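Local atomic coordinates of EreC (Klebsiella pneumoniae, PDB entry 6XCQ), a protein that probably hydrolyses the macrolactone ester of erythromycin and related macrolide antibiotics, and so contributes to bacterial resistance to them. Residues Y284-V289 with V324-H329; G96-A101 with N307-K312; I255-E260 with T278-S283. The protein carries 1 engineered substitution. One frame throughout, in Å; residues are numbered along the deposited sequence.

Three contacts of EreC show how one helix, 279-295, can tie separate parts of an alpha/beta fold together. It supplies one side of contact 1 and of contact 3, whose centres lie about 11 Å apart. Asp282 joins all three contacts, since its OD2 accepts from Met326 N of contact 1 at 2.8 Å and from Asn309 ND2 of contact 2 at 2.9 Å. Arg281 NH2 forms a salt bridge to Glu98 OE2 at 2.6 Å. Contact 2, about 8 Å from contact 1 and 13 Å from contact 3 (centre to centre), lies about 3 Å from the centre of the molecule and carries the engineered Asn309, a histidine in the natural enzyme.

Contact 1 of 3, residues Y284-V289 with V324-H329; sequences YMAGVV and VPMGQH
With CG anti to the backbone N (chi1 171°) and the next bond extended, Met326 reaches straight to the 284-289 helix, meeting it at Met285 and Ala286, and then bends at its thioether (chi3 67°). CG rests on the backbone of that helix, 3.7 Å from Ala286 N, and stands 3.8 Å from the methyl CB of the same alanine. The sulfur comes alongside the neighbouring residue, so that Met326 SD lies 3.8 Å from Met285 CB. Met285 takes part through this first carbon; the remainder of its side chain leads off toward Asn309 and Asp156. A turn further along the short helix, His329 CB meets Ala286 CB at 3.4 Å, a tight fit, while the imidazole presents itself obliquely to the methyl. The alanine methyl, with nothing beyond it, is consistent with the close approach of the backbones, CA of Ala286 and CA of Met326 being 5.0 Å apart. No hydrogen bond crosses this apolar patch. Pro325 is the N-cap of the short helix, whose first amide is turned to Asp282. The contact thereby joins helix 279-295 to the start of helix 326-330; on the sheet side, Met326 and Val289 both pack on Leu303 of strand 301-304, and Met326 also touches Leu310 of helix 307-310.

Contact 2 of 3, residues G96-A101 with N307-K312; sequences GLECGA and NNNLQK. Engineered in segment 307-312: Asn309 (natural residue His).
Glu98 and Asn309 face each other across 9.9 Å between their CA atoms, Glu98 from the middle of an inverse gamma turn in which Cys99 N makes a weak 2.8 Å bond to Leu97 O, and Asn309 from the short helix 307-310. The glutamate chain is extended beyond CG (chi2 -177°) and carries its carboxylate outward from the turn; the asparagine arrives from the opposite direction, its amide plane turned 71° from that of the carboxylate. They meet oxygen to oxygen, Glu98 OE2 and Asn309 OD1 being 3.4 Å apart, and as both are acceptors no hydrogen bond joins them. Glu98 and Asn309 lie just beyond the C-terminal ends of strands 94-97 and 301-304, parallel neighbours in the central sheet; parallel alpha/beta folds commonly place their active sites at such ends, a position consistent with a site there. Asn309 is an engineered residue, histidine in the natural sequence. Helix 279-295 helps to orient both groups, through Arg281 for the glutamate and Asp282 for the asparagine. Behind the turn, the amide of Glu98 donates to Tyr132, and its carbonyl receives Asn159 ND2.

Contact 3 of 3, residues I255-E260 with T278-S283; sequences IEYTLE and TSVRDS
Ser283 OG is gripped by two partners: it donates to Val280 O, one turn back on its own helix, at 2.9 Å, and accepts a hydrogen bond from a water 2.9 Å away. The serine oxygen approaches the carbonyl at a C=O...OG angle of 122°, tilted somewhat from the carbonyl plane. That same water lies in the plane of the Tyr257 ring, at its edge, 2.7 Å from Tyr257 OH, and so bridges the phenol to the serine of the facing helix. Apolar contact does the rest. Val280 CG1, swung away from the amide nitrogen (chi1 162°), reaches the ring obliquely, 3.7 Å from Tyr257 CD2, and also meets Glu260 CG at 4.0 Å. Glu260 bends at its second torsion, and its carboxylate goes to Arg263 instead of crossing the gap. The Tyr257 ring also meets that of Tyr284, the two planes inclined to each other; separately, its side chain is about 4 Å from a bound propanediol, probably from the crystallisation liquor. The axes of the two segments pass 9.9 Å apart at 162°, the geometry of an antiparallel helix pair, formed here by helices 244-267 and 279-295, which follow one another along the chain.

Contact 1 of 3, residues Y284-V289 with V324-H329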
loop_
_atom_site.group_PDB
_atom_site.type_symbol
_atom_site.label_atom_id
_atom_site.label_comp_id
_atom_site.label_asym_id
_atom_site.label_seq_id
_atom_site.Cartn_x
_atom_site.Cartn_y
_atom_site.Cartn_z
ATOM N N TYR A 284 4.476 -1.190 -10.192
ATOM C CA TYR A 284 4.759 -2.496 -9.609
ATOM C C TYR A 284 3.576 -3.009 -8.800
ATOM O O TYR A 284 3.091 -4.122 -9.030
ATOM C CB TYR A 284 6.009 -2.427 -8.731
ATOM C CG TYR A 284 6.283 -3.737 -8.051
ATOM C CD1 TYR A 284 6.944 -4.756 -8.726
ATOM C CD2 TYR A 284 5.856 -3.974 -6.745
ATOM C CE1 TYR A 284 7.194 -5.971 -8.124
ATOM C CE2 TYR A 284 6.105 -5.184 -6.129
ATOM C CZ TYR A 284 6.776 -6.180 -6.827
ATOM O OH TYR A 284 7.032 -7.395 -6.239
ATOM N N MET A 285 3.105 -2.209 -7.829
ATOM C CA MET A 285 1.949 -2.601 -7.024
ATOM C C MET A 285 0.744 -2.982 -7.885
ATOM O O MET A 285 0.084 -3.994 -7.625
ATOM C CB MET A 285 1.573 -1.465 -6.063
ATOM C CG MET A 285 2.589 -1.320 -4.942
ATOM S SD MET A 285 1.985 -0.275 -3.619
ATOM C CE MET A 285 2.094 1.257 -4.480
ATOM N N ALA A 286 0.430 -2.170 -8.906
ATOM C CA ALA A 286 -0.692 -2.495 -9.787
ATOM C C ALA A 286 -0.471 -3.832 -10.482
ATOM O O ALA A 286 -1.410 -4.621 -10.642
ATOM C CB ALA A 286 -0.900 -1.400 -10.835
ATOM N N GLY A 287 0.766 -4.093 -10.903
ATOM C CA GLY A 287 1.085 -5.375 -11.512
ATOM C C GLY A 287 0.867 -6.551 -10.576
ATOM O O GLY A 287 0.291 -7.568 -10.968
ATOM N N VAL A 288 1.331 -6.436 -9.326
ATOM C CA VAL A 288 1.157 -7.552 -8.390
ATOM C C VAL A 288 -0.325 -7.829 -8.166
ATOM O O VAL A 288 -0.756 -8.986 -8.180
ATOM C CB VAL A 288 1.904 -7.290 -7.065
ATOM C CG1 VAL A 288 1.516 -8.316 -6.019
ATOM C CG2 VAL A 288 3.415 -7.315 -7.266
ATOM N N VAL A 289 -1.140 -6.774 -7.998
ATOM C CA VAL A 289 -2.575 -6.965 -7.757
ATOM C C VAL A 289 -3.238 -7.603 -8.973
ATOM O O VAL A 289 -4.047 -8.533 -8.852
ATOM C CB VAL A 289 -3.260 -5.628 -7.402
ATOM C CG1 VAL A 289 -4.777 -5.800 -7.363
ATOM C CG2 VAL A 289 -2.777 -5.106 -6.045
ATOM N N VAL A 324 1.650 8.715 -12.142
ATOM C CA VAL A 324 0.545 7.806 -12.416
ATOM C C VAL A 324 0.392 6.905 -11.193
ATOM O O VAL A 324 1.356 6.219 -10.828
ATOM C CB VAL A 324 0.820 6.987 -13.679
ATOM C CG1 VAL A 324 -0.268 5.952 -13.885
ATOM C CG2 VAL A 324 0.934 7.908 -14.882
ATOM N N PRO A 325 -0.747 6.919 -10.513
ATOM C CA PRO A 325 -0.910 6.075 -9.324
ATOM C C PRO A 325 -1.287 4.654 -9.697
ATOM O O PRO A 325 -1.765 4.380 -10.796
ATOM C CB PRO A 325 -2.064 6.742 -8.566
ATOM C CG PRO A 325 -2.871 7.373 -9.666
ATOM C CD PRO A 325 -1.926 7.766 -10.759
ATOM N N MET A 326 -1.090 3.754 -8.729
ATOM C CA MET A 326 -1.531 2.369 -8.882
ATOM C C MET A 326 -2.984 2.290 -9.354
ATOM O O MET A 326 -3.314 1.530 -10.271
ATOM C CB MET A 326 -1.356 1.624 -7.558
ATOM C CG MET A 326 -1.981 0.231 -7.549
ATOM S SD MET A 326 -2.089 -0.493 -5.893
ATOM C CE MET A 326 -3.293 0.578 -5.108
ATOM N N GLY A 327 -3.872 3.086 -8.750
ATOM C CA GLY A 327 -5.282 3.005 -9.111
ATOM C C GLY A 327 -5.570 3.314 -10.573
ATOM O O GLY A 327 -6.526 2.780 -11.145
ATOM N N GLN A 328 -4.762 4.174 -11.199
ATOM C CA GLN A 328 -5.004 4.509 -12.599
ATOM C C GLN A 328 -4.707 3.314 -13.495
ATOM O O GLN A 328 -5.399 3.100 -14.500
ATOM C CB GLN A 328 -4.175 5.733 -13.023
ATOM C CG GLN A 328 -4.463 6.227 -14.468
ATOM C CD GLN A 328 -3.836 7.579 -14.809
ATOM O OE1 GLN A 328 -3.161 8.197 -13.984
ATOM N NE2 GLN A 328 -4.069 8.050 -16.039
ATOM N N HIS A 329 -3.696 2.511 -13.137
ATOM C CA HIS A 329 -3.466 1.251 -13.839
ATOM C C HIS A 329 -4.637 0.299 -13.633
ATOM O O HIS A 329 -5.175 -0.265 -14.592
ATOM C CB HIS A 329 -2.169 0.579 -13.355
ATOM C CG HIS A 329 -0.912 1.332 -13.675
ATOM N ND1 HIS A 329 -0.175 1.103 -14.817
ATOM C CD2 HIS A 329 -0.248 2.292 -12.985
ATOM C CE1 HIS A 329 0.891 1.885 -14.815
ATOM N NE2 HIS A 329 0.873 2.615 -13.712
#

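Contact 2 of 3, residues G96-A101 with N307-K312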
loop_
_atom_site.group_PDB
_atom_site.type_symbol
_atom_site.label_atom_id
_atom_site.label_comp_id
_atom_site.label_asym_id
_atom_site.label_seq_id
_atom_site.Cartn_x
_atom_site.Cartn_y
_atom_site.Cartn_z
ATOM N N GLY A 96 -4.749 -6.552 0.882
ATOM C CA GLY A 96 -3.428 -6.218 0.373
ATOM C C GLY A 96 -2.869 -5.018 1.116
ATOM O O GLY A 96 -3.596 -4.064 1.396
ATOM N N LEU A 97 -1.576 -5.073 1.421
ATOM C CA LEU A 97 -0.898 -4.031 2.180
ATOM C C LEU A 97 0.312 -3.515 1.416
ATOM O O LEU A 97 0.923 -4.231 0.611
ATOM C CB LEU A 97 -0.429 -4.559 3.548
ATOM C CG LEU A 97 -1.426 -5.385 4.360
ATOM C CD1 LEU A 97 -0.707 -6.094 5.487
ATOM C CD2 LEU A 97 -2.513 -4.476 4.924
ATOM N N GLU A 98 0.692 -2.274 1.725
ATOM C CA GLU A 98 1.955 -1.703 1.257
ATOM C C GLU A 98 3.133 -2.295 2.041
ATOM O O GLU A 98 3.812 -1.631 2.825
ATOM C CB GLU A 98 1.942 -0.183 1.386
ATOM C CG GLU A 98 0.884 0.538 0.565
ATOM C CD GLU A 98 1.001 2.051 0.718
ATOM O OE1 GLU A 98 0.165 2.676 1.420
ATOM O OE2 GLU A 98 1.950 2.618 0.142
ATOM N N CYS A 99 3.385 -3.578 1.807
ATOM C CA CYS A 99 4.631 -4.193 2.228
ATOM C C CYS A 99 4.961 -5.270 1.204
ATOM O O CYS A 99 4.139 -5.605 0.346
ATOM C CB CYS A 99 4.541 -4.837 3.615
ATOM S SG CYS A 99 3.304 -6.138 3.712
ATOM N N GLY A 100 6.168 -5.816 1.309
ATOM C CA GLY A 100 6.592 -6.854 0.391
ATOM C C GLY A 100 5.937 -8.188 0.688
ATOM O O GLY A 100 5.344 -8.400 1.745
ATOM N N ALA A 101 6.038 -9.094 -0.297
ATOM C CA ALA A 101 5.453 -10.429 -0.181
ATOM C C ALA A 101 6.007 -11.182 1.020
ATOM O O ALA A 101 5.272 -11.883 1.717
ATOM C CB ALA A 101 5.724 -11.239 -1.456
ATOM N N ASN A 307 -4.552 7.306 -0.123
ATOM C CA ASN A 307 -5.378 7.964 -1.144
ATOM C C ASN A 307 -4.593 8.181 -2.433
ATOM O O ASN A 307 -5.092 7.924 -3.535
ATOM C CB ASN A 307 -5.892 9.331 -0.661
ATOM C CG ASN A 307 -7.026 9.235 0.354
ATOM O OD1 ASN A 307 -7.432 8.149 0.771
ATOM N ND2 ASN A 307 -7.540 10.397 0.759
ATOM N N ASN A 308 -3.365 8.695 -2.308
ATOM C CA ASN A 308 -2.549 8.989 -3.481
ATOM C C ASN A 308 -2.217 7.736 -4.290
ATOM O O ASN A 308 -1.935 7.850 -5.487
ATOM C CB ASN A 308 -1.247 9.680 -3.072
ATOM C CG ASN A 308 -1.475 11.043 -2.432
ATOM O OD1 ASN A 308 -2.601 11.488 -2.271
ATOM N ND2 ASN A 308 -0.394 11.698 -2.052
ATOM N N ASN A 309 -2.221 6.549 -3.675
ATOM C CA ASN A 309 -1.960 5.343 -4.459
ATOM C C ASN A 309 -3.238 4.793 -5.086
ATOM O O ASN A 309 -3.202 4.274 -6.206
ATOM C CB ASN A 309 -1.323 4.230 -3.608
ATOM C CG ASN A 309 -0.030 4.651 -2.936
ATOM O OD1 ASN A 309 0.043 4.714 -1.712
ATOM N ND2 ASN A 309 1.005 4.894 -3.731
ATOM N N LEU A 310 -4.362 4.887 -4.378
ATOM C CA LEU A 310 -5.619 4.342 -4.870
ATOM C C LEU A 310 -6.254 5.207 -5.949
ATOM O O LEU A 310 -7.085 4.702 -6.715
ATOM C CB LEU A 310 -6.614 4.191 -3.717
ATOM C CG LEU A 310 -6.259 3.277 -2.541
ATOM C CD1 LEU A 310 -7.395 3.335 -1.544
ATOM C CD2 LEU A 310 -6.059 1.855 -3.001
ATOM N N GLN A 311 -5.905 6.494 -5.990
ATOM C CA GLN A 311 -6.492 7.450 -6.928
ATOM C C GLN A 311 -6.413 6.922 -8.354
ATOM O O GLN A 311 -5.444 6.262 -8.725
ATOM C CB GLN A 311 -5.734 8.779 -6.814
ATOM C CG GLN A 311 -6.348 9.949 -7.560
ATOM C CD GLN A 311 -5.726 11.270 -7.164
ATOM O OE1 GLN A 311 -5.567 11.578 -5.974
ATOM N NE2 GLN A 311 -5.361 12.061 -8.159
ATOM N N LYS A 312 -7.449 7.179 -9.158
ATOM C CA LYS A 312 -7.483 6.609 -10.506
ATOM C C LYS A 312 -7.059 7.597 -11.586
ATOM O O LYS A 312 -7.043 7.236 -12.763
ATOM C CB LYS A 312 -8.883 6.052 -10.810
ATOM C CG LYS A 312 -9.343 5.005 -9.784
ATOM C CD LYS A 312 -10.667 4.323 -10.153
ATOM C CE LYS A 312 -11.858 5.249 -10.030
ATOM N NZ LYS A 312 -13.148 4.479 -10.134
#

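Contact 3 of 3, residues I255-E260 with T278-S283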
loop_
_atom_site.group_PDB
_atom_site.type_symbol
_atom_site.label_atom_id
_atom_site.label_comp_id
_atom_site.label_asym_id
_atom_site.label_seq_id
_atom_site.Cartn_x
_atom_site.Cartn_y
_atom_site.Cartn_z
ATOM N N ILE A 255 12.999 -7.515 -6.764
ATOM C CA ILE A 255 14.348 -6.945 -6.672
ATOM C C ILE A 255 14.582 -5.908 -7.764
ATOM O O ILE A 255 15.137 -4.827 -7.507
ATOM C CB ILE A 255 15.413 -8.054 -6.727
ATOM C CG1 ILE A 255 15.323 -8.953 -5.496
ATOM C CG2 ILE A 255 16.793 -7.447 -6.838
ATOM C CD1 ILE A 255 15.792 -10.450 -5.772
ATOM N N GLU A 256 14.170 -6.214 -8.999
ATOM C CA GLU A 256 14.370 -5.278 -10.103
ATOM C C GLU A 256 13.730 -3.925 -9.804
ATOM O O GLU A 256 14.344 -2.874 -10.009
ATOM C CB GLU A 256 13.798 -5.855 -11.391
ATOM C CG GLU A 256 13.847 -4.920 -12.592
ATOM C CD GLU A 256 12.962 -5.424 -13.738
ATOM O OE1 GLU A 256 13.389 -5.389 -14.914
ATOM O OE2 GLU A 256 11.822 -5.859 -13.454
ATOM N N TYR A 257 12.485 -3.934 -9.333
ATOM C CA TYR A 257 11.815 -2.667 -9.046
ATOM C C TYR A 257 12.348 -2.030 -7.771
ATOM O O TYR A 257 12.271 -0.801 -7.614
ATOM C CB TYR A 257 10.305 -2.884 -8.972
ATOM C CG TYR A 257 9.613 -2.853 -10.331
ATOM C CD1 TYR A 257 9.664 -3.946 -11.201
ATOM C CD2 TYR A 257 8.918 -1.724 -10.743
ATOM C CE1 TYR A 257 9.027 -3.910 -12.456
ATOM C CE2 TYR A 257 8.281 -1.675 -11.968
ATOM C CZ TYR A 257 8.337 -2.760 -12.825
ATOM O OH TYR A 257 7.709 -2.667 -14.034
ATOM N N THR A 258 12.902 -2.828 -6.854
ATOM C CA THR A 258 13.513 -2.231 -5.665
ATOM C C THR A 258 14.739 -1.403 -6.032
ATOM O O THR A 258 14.891 -0.262 -5.579
ATOM C CB THR A 258 13.877 -3.311 -4.650
ATOM O OG1 THR A 258 12.675 -3.895 -4.158
ATOM C CG2 THR A 258 14.613 -2.699 -3.484
ATOM N N LEU A 259 15.620 -1.953 -6.872
ATOM C CA LEU A 259 16.805 -1.208 -7.295
ATOM C C LEU A 259 16.428 0.060 -8.068
ATOM O O LEU A 259 17.025 1.127 -7.862
ATOM C CB LEU A 259 17.718 -2.113 -8.138
ATOM C CG LEU A 259 18.275 -3.382 -7.464
ATOM C CD1 LEU A 259 19.449 -3.998 -8.258
ATOM C CD2 LEU A 259 18.692 -3.110 -6.010
ATOM N N GLU A 260 15.448 -0.030 -8.969
ATOM C CA GLU A 260 15.070 1.162 -9.728
ATOM C C GLU A 260 14.443 2.210 -8.808
ATOM O O GLU A 260 14.703 3.411 -8.951
ATOM C CB GLU A 260 14.125 0.779 -10.867
ATOM C CG GLU A 260 13.505 1.967 -11.621
ATOM C CD GLU A 260 14.526 2.875 -12.303
ATOM O OE1 GLU A 260 15.737 2.554 -12.335
ATOM O OE2 GLU A 260 14.101 3.931 -12.821
ATOM N N THR A 278 8.246 8.844 -10.207
ATOM C CA THR A 278 7.655 8.199 -9.034
ATOM C C THR A 278 6.449 7.316 -9.369
ATOM O O THR A 278 5.847 6.756 -8.448
ATOM C CB THR A 278 7.268 9.240 -7.979
ATOM O OG1 THR A 278 6.272 10.119 -8.514
ATOM C CG2 THR A 278 8.490 10.062 -7.562
ATOM N N SER A 279 6.090 7.147 -10.643
ATOM C CA SER A 279 5.077 6.164 -11.015
ATOM C C SER A 279 5.591 4.726 -10.968
ATOM O O SER A 279 4.785 3.792 -11.046
ATOM C CB SER A 279 4.559 6.434 -12.434
ATOM O OG SER A 279 4.368 7.815 -12.668
ATOM N N VAL A 280 6.901 4.519 -10.840
ATOM C CA VAL A 280 7.450 3.184 -11.079
ATOM C C VAL A 280 7.042 2.225 -9.967
ATOM O O VAL A 280 6.586 1.107 -10.230
ATOM C CB VAL A 280 8.978 3.257 -11.247
ATOM C CG1 VAL A 280 9.594 1.891 -11.051
ATOM C CG2 VAL A 280 9.325 3.797 -12.632
ATOM N N ARG A 281 7.197 2.637 -8.708
ATOM C CA ARG A 281 6.744 1.779 -7.614
ATOM C C ARG A 281 5.243 1.503 -7.695
ATOM O O ARG A 281 4.809 0.362 -7.492
ATOM C CB ARG A 281 7.089 2.402 -6.262
ATOM C CG ARG A 281 6.549 1.587 -5.099
ATOM C CD ARG A 281 6.755 2.245 -3.758
ATOM N NE ARG A 281 5.692 1.858 -2.830
ATOM C CZ ARG A 281 4.664 2.631 -2.485
ATOM N NH1 ARG A 281 4.551 3.868 -2.969
ATOM N NH2 ARG A 281 3.756 2.167 -1.632
ATOM N N ASP A 282 4.425 2.525 -7.981
ATOM C CA ASP A 282 2.982 2.269 -8.045
ATOM C C ASP A 282 2.611 1.342 -9.194
ATOM O O ASP A 282 1.596 0.640 -9.117
ATOM C CB ASP A 282 2.162 3.547 -8.197
ATOM C CG ASP A 282 1.848 4.214 -6.859
ATOM O OD1 ASP A 282 2.777 4.404 -6.050
ATOM O OD2 ASP A 282 0.652 4.463 -6.600
ATOM N N SER A 283 3.377 1.342 -10.280
ATOM C CA SER A 283 3.023 0.411 -11.348
ATOM C C SER A 283 3.409 -1.018 -10.977
ATOM O O SER A 283 2.735 -1.959 -11.388
ATOM C CB SER A 283 3.671 0.821 -12.676
ATOM O OG SER A 283 5.070 0.601 -12.688
HETATM O O HOH W 1 6.982 -0.200 -14.725
#